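Long-range contact in endo-beta-N-acetylglucosaminidase F1 (Bacteroides thetaiotaomicron VPI-5482, PDB 6TCV), which probably cleaves high-mannose N-glycans within their chitobiose core, as an endo-beta-N-acetylglucosaminidase of a human gut bacterium: residues A[255-261]-A[299-305]. The protein carries 2 engineered substitutions. Residues are numbered along the deposited sequence; the frame is centred on the assembly and turned at random.
Sequences TGLAQLS and PSLTNPS
L260 and L301 face each other as a non-hydrogen-bonded pair, a single antiparallel bridge with the bonds T302 N to Q259 O and S261 N to S300 O, each 2.9 Å, flanking it. Both donors stand well above the plane of the carbonyl they meet. The leucines touch on one side of the bridge, L260 CD2 to L301 CD2 3.8 Å, and L260 goes on to pack against I206, P215 and F268. Beside this bridge, T302 CG2 packs 3.3 Å from L260 O. Q259 leaves the type I turn G256-Q259 with CG lodged between its own N and carbonyl carbon (chi1 60°). Its CB rests 3.4 Å from T302 O, and CG lies 3.6 Å from G256 O. The chain then runs on extended, with CD close to G256 CA. At the tip, OE1 makes a van der Waals contact with CG of the P304 ring at 3.6 Å, while NE2 is held by the carbonyls of I254 and N292, which fixes the turn of the amide. Beyond P304, S305 N bonds to A258 O almost in line with the carbonyl (C=O...N 164°). At the other end, S261 OG gives its proton to P299 O at 2.8 Å and also caps G264 N. Both segments end on N-caps: S261 starts helix 262-278, and S305, through its OG to A308 N, starts helix 306-319. The contact thus ties two successive beta-alpha loops, after parallel strands 243-249 and 283-287, in what is consistent with the (beta/alpha)8 barrel of family 18 glycoside hydrolases.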
loop_
_atom_site.group_PDB
_atom_site.type_symbol
_atom_site.label_atom_id
_atom_site.label_comp_id
_atom_site.label_asym_id
_atom_site.label_seq_id
_atom_site.Cartn_x
_atom_site.Cartn_y
_atom_site.Cartn_z
ATOM N N THR A 255 12.768 14.742 -14.671
ATOM C CA THR A 255 11.521 14.344 -14.021
ATOM C C THR A 255 11.777 13.843 -12.589
ATOM O O THR A 255 12.840 13.306 -12.274
ATOM C CB THR A 255 10.758 13.258 -14.805
ATOM O OG1 THR A 255 11.514 12.030 -14.783
ATOM C CG2 THR A 255 10.411 13.678 -16.209
ATOM N N GLY A 256 10.772 13.990 -11.737
ATOM C CA GLY A 256 10.851 13.493 -10.379
ATOM C C GLY A 256 9.478 13.493 -9.754
ATOM O O GLY A 256 8.569 14.221 -10.193
ATOM N N LEU A 257 9.347 12.678 -8.698
ATOM C CA LEU A 257 8.067 12.457 -8.048
ATOM C C LEU A 257 7.611 13.624 -7.206
ATOM O O LEU A 257 6.426 13.658 -6.845
ATOM C CB LEU A 257 8.142 11.191 -7.185
ATOM C CG LEU A 257 8.576 9.961 -7.989
ATOM C CD1 LEU A 257 8.881 8.779 -7.028
ATOM C CD2 LEU A 257 7.504 9.519 -8.977
ATOM N N ALA A 258 8.487 14.583 -6.891
ATOM C CA ALA A 258 8.132 15.776 -6.126
ATOM C C ALA A 258 8.303 17.027 -6.982
ATOM O O ALA A 258 8.405 18.137 -6.439
ATOM C CB ALA A 258 8.965 15.873 -4.838
ATOM N N GLN A 259 8.306 16.906 -8.331
ATOM C CA GLN A 259 8.500 18.073 -9.169
ATOM C C GLN A 259 7.638 18.047 -10.426
ATOM O O GLN A 259 8.033 18.599 -11.458
ATOM C CB GLN A 259 9.972 18.317 -9.530
ATOM C CG GLN A 259 10.653 17.176 -10.290
ATOM C CD GLN A 259 12.157 17.103 -10.064
ATOM O OE1 GLN A 259 12.602 17.156 -8.914
ATOM N NE2 GLN A 259 12.959 17.030 -11.132
ATOM N N LEU A 260 6.475 17.425 -10.352
ATOM C CA LEU A 260 5.483 17.461 -11.442
ATOM C C LEU A 260 4.534 18.620 -11.201
ATOM O O LEU A 260 4.163 18.885 -10.050
ATOM C CB LEU A 260 4.733 16.126 -11.494
ATOM C CG LEU A 260 5.627 14.900 -11.655
ATOM C CD1 LEU A 260 4.820 13.655 -11.747
ATOM C CD2 LEU A 260 6.566 15.001 -12.873
ATOM N N SER A 261 4.169 19.310 -12.297
ATOM C CA SER A 261 3.123 20.303 -12.235
ATOM C C SER A 261 1.804 19.624 -11.885
ATOM O O SER A 261 1.696 18.399 -11.877
ATOM C CB SER A 261 3.000 20.974 -13.605
ATOM O OG SER A 261 2.553 19.986 -14.520
ATOM N N PRO A 299 5.829 22.104 -19.319
ATOM C CA PRO A 299 4.509 22.147 -18.660
ATOM C C PRO A 299 4.219 20.984 -17.753
ATOM O O PRO A 299 3.268 21.074 -16.966
ATOM C CB PRO A 299 3.507 22.197 -19.833
ATOM C CG PRO A 299 4.234 21.609 -20.998
ATOM C CD PRO A 299 5.702 22.035 -20.801
ATOM N N SER A 300 4.977 19.905 -17.860
ATOM C CA SER A 300 4.758 18.763 -16.976
ATOM C C SER A 300 5.440 18.894 -15.617
ATOM O O SER A 300 5.183 18.074 -14.729
ATOM C CB SER A 300 5.307 17.488 -17.627
ATOM O OG SER A 300 4.582 17.156 -18.817
ATOM N N LEU A 301 6.331 19.864 -15.456
ATOM C CA LEU A 301 7.210 19.993 -14.297
ATOM C C LEU A 301 7.008 21.310 -13.573
ATOM O O LEU A 301 6.384 22.255 -14.082
ATOM C CB LEU A 301 8.687 19.915 -14.749
ATOM C CG LEU A 301 9.025 18.705 -15.617
ATOM C CD1 LEU A 301 10.495 18.727 -16.087
ATOM C CD2 LEU A 301 8.734 17.400 -14.881
ATOM N N THR A 302 7.549 21.365 -12.361
ATOM C CA THR A 302 7.501 22.540 -11.503
ATOM C C THR A 302 8.672 22.491 -10.523
ATOM O O THR A 302 9.462 21.559 -10.525
ATOM C CB THR A 302 6.142 22.663 -10.828
ATOM O OG1 THR A 302 6.029 23.990 -10.281
ATOM C CG2 THR A 302 5.953 21.680 -9.719
ATOM N N ASN A 303 8.791 23.541 -9.684
ATOM C CA ASN A 303 9.834 23.568 -8.661
ATOM C C ASN A 303 9.644 22.370 -7.712
ATOM O O ASN A 303 8.502 22.016 -7.365
ATOM C CB ASN A 303 9.751 24.891 -7.849
ATOM C CG ASN A 303 9.749 26.073 -8.765
ATOM O OD1 ASN A 303 10.767 26.654 -9.108
ATOM N ND2 ASN A 303 8.542 26.592 -8.949
ATOM N N PRO A 304 10.696 21.651 -7.344
ATOM C CA PRO A 304 10.518 20.517 -6.419
ATOM C C PRO A 304 9.960 21.002 -5.081
ATOM O O PRO A 304 10.469 21.967 -4.501
ATOM C CB PRO A 304 11.930 19.947 -6.254
ATOM C CG PRO A 304 12.698 20.492 -7.503
ATOM C CD PRO A 304 12.096 21.836 -7.766
ATOM N N SER A 305 8.946 20.313 -4.566
ATOM C CA SER A 305 8.371 20.699 -3.279
ATOM C C SER A 305 7.520 19.565 -2.711
ATOM O O SER A 305 6.991 18.718 -3.439
ATOM C CB SER A 305 7.509 21.950 -3.406
ATOM O OG SER A 305 6.259 21.630 -3.989
#